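Local coordinates for protein putative transcriptional regulator (MarR/EmrR family) (PDB 3NRV) that probably binds DNA as a dimeric transcriptional regulator of the MarR/EmrR family, through a winged helix-turn-helix domain, at residues 76-80 with 81-85; 100-103 with 104-108. One frame throughout, in Å; residues are numbered along the deposited sequence. Where two conformers were deposited one is given.

How the contacts relate
Contact 1 (76-80 with 81-85) ends helix 68-80 and leads into the first strand of the wing; contact 2 (100-103 with 104-108) leaves the second strand and starts helix 102-122. Both are local contacts, one at a helix end and one at a helix start, on the same side of the chain's centre, partly buried, with centres about 10 Å apart. In contact 1 backbone carbonyls gather the amides of the turn; in contact 2 a threonine hydroxyl caps one amide, G104 N. Of the touching residues, L78 and I84 are buried in the one, G104 and L107 in the other, while charged side chains line the outside of both. They meet through T101 and the Y83 ring packed on L107.

Contact 1. Residues 76-80 with 81-85; sequences KKLEE and KKYIE. With SO4 (sulfate ion), chain L.
The ring of Y83 has the backbone oxygen K81 O over one face, 4.0 Å above the plane and displaced toward the rim, while L78 reaches the ring obliquely, its CD2 3.9 Å from CD2 of Y83. The two side chains cross at about a right angle where a Schellman motif ends helix 68-80, the helix that in MarR-type winged helix-turn-helix domains is the DNA-recognition helix. K82 breaks the helix with a positive phi of 69°. L78 O accepts from Y83 N at 2.9 Å, met nearly along the C=O axis, and more weakly from I84 N. E79 O takes K82 N at 3.0 Å, but this donor stands above the carbonyl plane, 72° out of it and away from the lone pairs. I84 then folds back over the last turn: with chi1 at 70°, CG1 sits between its own backbone N and carbonyl carbon, which brings it 3.7 Å from CB of L78, while its CD1 packs against CB of E79, these side chains also crossing at about a right angle. Behind this packing lies helix 40-51, with I45 and I46 against L78 and L49 against I84. The lysines lead outward. K81 runs extended past K77 O to a salt bridge with E42, and K77, bent at chi2, reaches a sulfate ion that also binds K68 of the second subunit. That sulfate probably came from the crystallisation liquor, and the bonds from K77 NZ are weak. Across the turn one water donates to both E79 O, at 2.9 Å, and I84 O, at 2.8 Å.

Contact 2. Residues 100-103 with 104-108; sequences LTEM and GQELY
An N-cap opens helix 102-122, the helix that follows the wing of the winged helix-turn-helix fold, and T101 supplies it: its OG1 accepts from G104 N at 3.1 Å, with an N-H...O angle of 158°. The hydroxyl reaches that amide because chi1 of 56° holds OG1 between the backbone N and the carbonyl carbon of T101. Ordinary helical bonding starts beside it, with Q105 N on T101 O at 2.9 Å and then E106 N on E102 O and L107 N on M103 O. L100, the last strand residue, turns its side chain toward the new helix. Its CB lies 3.8 Å from CG of Q105, and its CD2 rests 4.1 Å from the backbone C of G104, where the glycine brings no side chain of its own. L49 and S50 of helix 40-51 also pack on L100. Q105 runs alongside the first turn, its CG 3.3 Å from T101 O. On the outer surface E106 extends back along E102 and selenomethionine M103, placing OE1 3.5 Å from CA of M103. L107 leans on I46 and Y83, and the hydroxyl of Y108 makes weak hydrogen bonds to backbone amides near the N-terminus of the second subunit. T101 OG1 also bonds to K82 O, so one hydroxyl ties the helix start to the turn before the wing. Since a carbonyl can only accept, the hydroxyl must give its proton to K82 O while its oxygen accepts the N-H of G104, so the group acts as donor and acceptor at once.

Contact 1. Residues 76-80 with 81-85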
loop_
_atom_site.group_PDB
_atom_site.type_symbol
_atom_site.label_atom_id
_atom_site.label_comp_id
_atom_site.label_asym_id
_atom_site.label_seq_id
_atom_site.Cartn_x
_atom_site.Cartn_y
_atom_site.Cartn_z
ATOM N N LYS C 76 -10.556 -13.686 -5.557
ATOM C CA LYS C 76 -10.951 -14.517 -6.700
ATOM C C LYS C 76 -9.732 -15.071 -7.442
ATOM O O LYS C 76 -9.699 -16.248 -7.813
ATOM C CB LYS C 76 -11.835 -13.724 -7.676
ATOM C CG LYS C 76 -12.339 -14.529 -8.871
ATOM C CD LYS C 76 -13.227 -15.676 -8.416
ATOM C CE LYS C 76 -13.910 -16.397 -9.581
ATOM N NZ LYS C 76 -14.843 -17.437 -9.036
ATOM N N LYS C 77 -8.727 -14.230 -7.669
ATOM C CA LYS C 77 -7.508 -14.715 -8.321
ATOM C C LYS C 77 -6.868 -15.833 -7.481
ATOM O O LYS C 77 -6.414 -16.847 -8.017
ATOM C CB LYS C 77 -6.504 -13.586 -8.520
ATOM C CG LYS C 77 -6.893 -12.571 -9.578
ATOM C CD LYS C 77 -6.960 -13.205 -10.965
ATOM C CE LYS C 77 -7.347 -12.171 -12.024
ATOM N NZ LYS C 77 -7.486 -12.780 -13.379
ATOM N N LEU C 78 -6.822 -15.630 -6.168
ATOM C CA LEU C 78 -6.205 -16.612 -5.269
ATOM C C LEU C 78 -7.025 -17.896 -5.225
ATOM O O LEU C 78 -6.486 -18.986 -5.033
ATOM C CB LEU C 78 -6.040 -16.041 -3.863
ATOM C CG LEU C 78 -4.979 -14.942 -3.697
ATOM C CD1 LEU C 78 -5.109 -14.314 -2.323
ATOM C CD2 LEU C 78 -3.547 -15.471 -3.927
ATOM N N GLU C 79 -8.340 -17.772 -5.399
ATOM C CA GLU C 79 -9.174 -18.963 -5.532
ATOM C C GLU C 79 -8.832 -19.740 -6.807
ATOM O O GLU C 79 -8.733 -20.962 -6.779
ATOM C CB GLU C 79 -10.663 -18.599 -5.542
ATOM C CG GLU C 79 -11.573 -19.816 -5.388
ATOM C CD GLU C 79 -13.034 -19.507 -5.747
ATOM O OE1 GLU C 79 -13.285 -18.896 -6.807
ATOM O OE2 GLU C 79 -13.923 -19.897 -4.969
ATOM N N GLU C 80 -8.668 -19.031 -7.917
ATOM C CA GLU C 80 -8.299 -19.650 -9.200
ATOM C C GLU C 80 -6.935 -20.334 -9.111
ATOM O O GLU C 80 -6.719 -21.364 -9.739
ATOM C CB GLU C 80 -8.254 -18.607 -10.323
ATOM C CG GLU C 80 -9.617 -18.056 -10.728
ATOM C CD GLU C 80 -9.534 -16.719 -11.473
ATOM O OE1 GLU C 80 -8.440 -16.355 -11.967
ATOM O OE2 GLU C 80 -10.577 -16.033 -11.561
ATOM N N LYS C 81 -6.013 -19.740 -8.354
ATOM C CA LYS C 81 -4.667 -20.306 -8.191
ATOM C C LYS C 81 -4.622 -21.385 -7.120
ATOM O O LYS C 81 -3.567 -21.983 -6.866
ATOM C CB LYS C 81 -3.659 -19.209 -7.859
ATOM C CG LYS C 81 -3.401 -18.237 -9.004
ATOM C CD LYS C 81 -2.489 -17.105 -8.547
ATOM C CE LYS C 81 -2.410 -16.000 -9.594
ATOM N NZ LYS C 81 -1.183 -15.181 -9.386
ATOM N N LYS C 82 -5.771 -21.608 -6.483
ATOM C CA LYS C 82 -5.960 -22.667 -5.494
ATOM C C LYS C 82 -5.201 -22.419 -4.198
ATOM O O LYS C 82 -4.873 -23.371 -3.468
ATOM C CB LYS C 82 -5.622 -24.048 -6.077
ATOM C CG LYS C 82 -6.370 -24.363 -7.367
ATOM C CD LYS C 82 -6.258 -25.829 -7.726
ATOM C CE LYS C 82 -6.871 -26.107 -9.091
ATOM N NZ LYS C 82 -8.243 -25.533 -9.192
ATOM N N TYR C 83 -4.933 -21.144 -3.913
ATOM C CA TYR C 83 -4.344 -20.744 -2.629
ATOM C C TYR C 83 -5.353 -20.503 -1.510
ATOM O O TYR C 83 -5.010 -20.562 -0.317
ATOM C CB TYR C 83 -3.517 -19.470 -2.801
ATOM C CG TYR C 83 -2.244 -19.691 -3.590
ATOM C CD1 TYR C 83 -1.326 -20.649 -3.189
ATOM C CD2 TYR C 83 -1.961 -18.945 -4.717
ATOM C CE1 TYR C 83 -0.153 -20.862 -3.898
ATOM C CE2 TYR C 83 -0.772 -19.149 -5.438
ATOM C CZ TYR C 83 0.120 -20.109 -5.013
ATOM O OH TYR C 83 1.288 -20.339 -5.697
ATOM N N ILE C 84 -6.576 -20.155 -1.892
ATOM C CA ILE C 84 -7.629 -19.907 -0.913
ATOM C C ILE C 84 -8.886 -20.643 -1.321
ATOM O O ILE C 84 -9.025 -21.076 -2.463
ATOM C CB ILE C 84 -7.944 -18.379 -0.712
ATOM C CG1 ILE C 84 -8.629 -17.770 -1.949
ATOM C CG2 ILE C 84 -6.688 -17.609 -0.363
ATOM C CD1 ILE C 84 -10.192 -17.909 -1.946
ATOM N N GLU C 85 -9.800 -20.792 -0.375
ATOM C CA GLU C 85 -11.109 -21.335 -0.702
ATOM C C GLU C 85 -12.136 -20.597 0.147
ATOM O O GLU C 85 -11.823 -20.116 1.244
ATOM C CB GLU C 85 -11.151 -22.840 -0.392
ATOM C CG GLU C 85 -10.908 -23.113 1.077
ATOM C CD GLU C 85 -10.709 -24.599 1.403
ATOM O OE1 GLU C 85 -10.606 -25.431 0.469
ATOM O OE2 GLU C 85 -10.655 -24.924 2.608
HETATM S S SO4 L . -6.742 -9.258 -14.946
HETATM O O1 SO4 L . -7.025 -8.897 -16.334
HETATM O O2 SO4 L . -6.201 -8.087 -14.256
HETATM O O3 SO4 L . -7.988 -9.697 -14.319
HETATM O O4 SO4 L . -5.742 -10.321 -14.904
HETATM O O HOH W 1 -9.377 -22.763 -4.617
#

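Contact 2. Residues 100-103 with 104-108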
loop_
_atom_site.group_PDB
_atom_site.type_symbol
_atom_site.label_atom_id
_atom_site.label_comp_id
_atom_site.label_asym_id
_atom_site.label_seq_id
_atom_site.Cartn_x
_atom_site.Cartn_y
_atom_site.Cartn_z
ATOM N N LEU C 100 -7.122 -20.047 3.731
ATOM C CA LEU C 100 -6.027 -20.616 2.941
ATOM C C LEU C 100 -6.303 -22.096 2.679
ATOM O O LEU C 100 -6.820 -22.791 3.543
ATOM C CB LEU C 100 -4.703 -20.489 3.702
ATOM C CG LEU C 100 -4.201 -19.065 3.946
ATOM C CD1 LEU C 100 -3.014 -19.059 4.896
ATOM C CD2 LEU C 100 -3.837 -18.433 2.611
ATOM N N THR C 101 -5.988 -22.580 1.491
ATOM C CA THR C 101 -5.993 -24.025 1.277
ATOM C C THR C 101 -4.706 -24.575 1.911
ATOM O O THR C 101 -3.897 -23.808 2.453
ATOM C CB THR C 101 -5.963 -24.351 -0.194
ATOM O OG1 THR C 101 -4.817 -23.711 -0.774
ATOM C CG2 THR C 101 -7.255 -23.858 -0.899
ATOM N N GLU C 102 -4.503 -25.887 1.846
ATOM C CA GLU C 102 -3.233 -26.449 2.307
ATOM C C GLU C 102 -2.058 -25.849 1.519
ATOM O O GLU C 102 -1.016 -25.545 2.089
ATOM C CB GLU C 102 -3.218 -27.981 2.209
ATOM C CG GLU C 102 -2.077 -28.627 3.005
ATOM C CD GLU C 102 -2.017 -30.150 2.854
ATOM O OE1 GLU C 102 -1.557 -30.829 3.804
ATOM O OE2 GLU C 102 -2.428 -30.667 1.789
HETATM N N MSE C 103 -2.231 -25.664 0.214
HETATM C CA MSE C 103 -1.179 -25.026 -0.582
HETATM C C MSE C 103 -0.946 -23.561 -0.200
HETATM O O MSE C 103 0.188 -23.090 -0.200
HETATM C CB MSE C 103 -1.438 -25.145 -2.085
HETATM C CG MSE C 103 -0.295 -24.576 -2.923
HETATM SE SE MSE C 103 -0.333 -25.062 -4.833
HETATM C CE MSE C 103 -1.948 -26.128 -4.835
ATOM N N GLY C 104 -2.011 -22.832 0.129
ATOM C CA GLY C 104 -1.836 -21.463 0.574
ATOM C C GLY C 104 -1.108 -21.402 1.911
ATOM O O GLY C 104 -0.304 -20.505 2.150
ATOM N N GLN C 105 -1.381 -22.358 2.793
ATOM C CA GLN C 105 -0.652 -22.427 4.060
ATOM C C GLN C 105 0.841 -22.726 3.821
ATOM O O GLN C 105 1.703 -22.194 4.506
ATOM C CB GLN C 105 -1.276 -23.482 4.990
ATOM C CG GLN C 105 -2.677 -23.108 5.480
ATOM C CD GLN C 105 -3.352 -24.199 6.305
ATOM O OE1 GLN C 105 -2.955 -25.357 6.268
ATOM N NE2 GLN C 105 -4.395 -23.827 7.037
ATOM N N GLU C 106 1.132 -23.601 2.864
ATOM C CA GLU C 106 2.534 -23.942 2.532
ATOM C C GLU C 106 3.224 -22.708 1.955
ATOM O O GLU C 106 4.354 -22.386 2.312
ATOM C CB GLU C 106 2.586 -25.058 1.498
ATOM C CG GLU C 106 2.119 -26.419 1.992
ATOM C CD GLU C 106 1.872 -27.369 0.831
ATOM O OE1 GLU C 106 1.817 -26.896 -0.313
ATOM O OE2 GLU C 106 1.711 -28.583 1.048
ATOM N N LEU C 107 2.521 -22.006 1.070
ATOM C CA LEU C 107 3.057 -20.766 0.506
ATOM C C LEU C 107 3.402 -19.793 1.636
ATOM O O LEU C 107 4.511 -19.231 1.692
ATOM C CB LEU C 107 2.057 -20.145 -0.472
ATOM C CG LEU C 107 2.451 -18.784 -1.062
ATOM C CD1 LEU C 107 3.838 -18.861 -1.718
ATOM C CD2 LEU C 107 1.407 -18.313 -2.055
ATOM N N TYR C 108 2.475 -19.626 2.574
ATOM C CA TYR C 108 2.729 -18.705 3.673
ATOM C C TYR C 108 3.967 -19.128 4.457
ATOM O O TYR C 108 4.804 -18.305 4.831
ATOM C CB TYR C 108 1.522 -18.598 4.613
ATOM C CG TYR C 108 1.819 -17.686 5.768
ATOM C CD1 TYR C 108 1.739 -16.305 5.631
ATOM C CD2 TYR C 108 2.229 -18.209 6.995
ATOM C CE1 TYR C 108 2.050 -15.460 6.695
ATOM C CE2 TYR C 108 2.535 -17.382 8.059
ATOM C CZ TYR C 108 2.440 -16.014 7.910
ATOM O OH TYR C 108 2.745 -15.215 8.985
#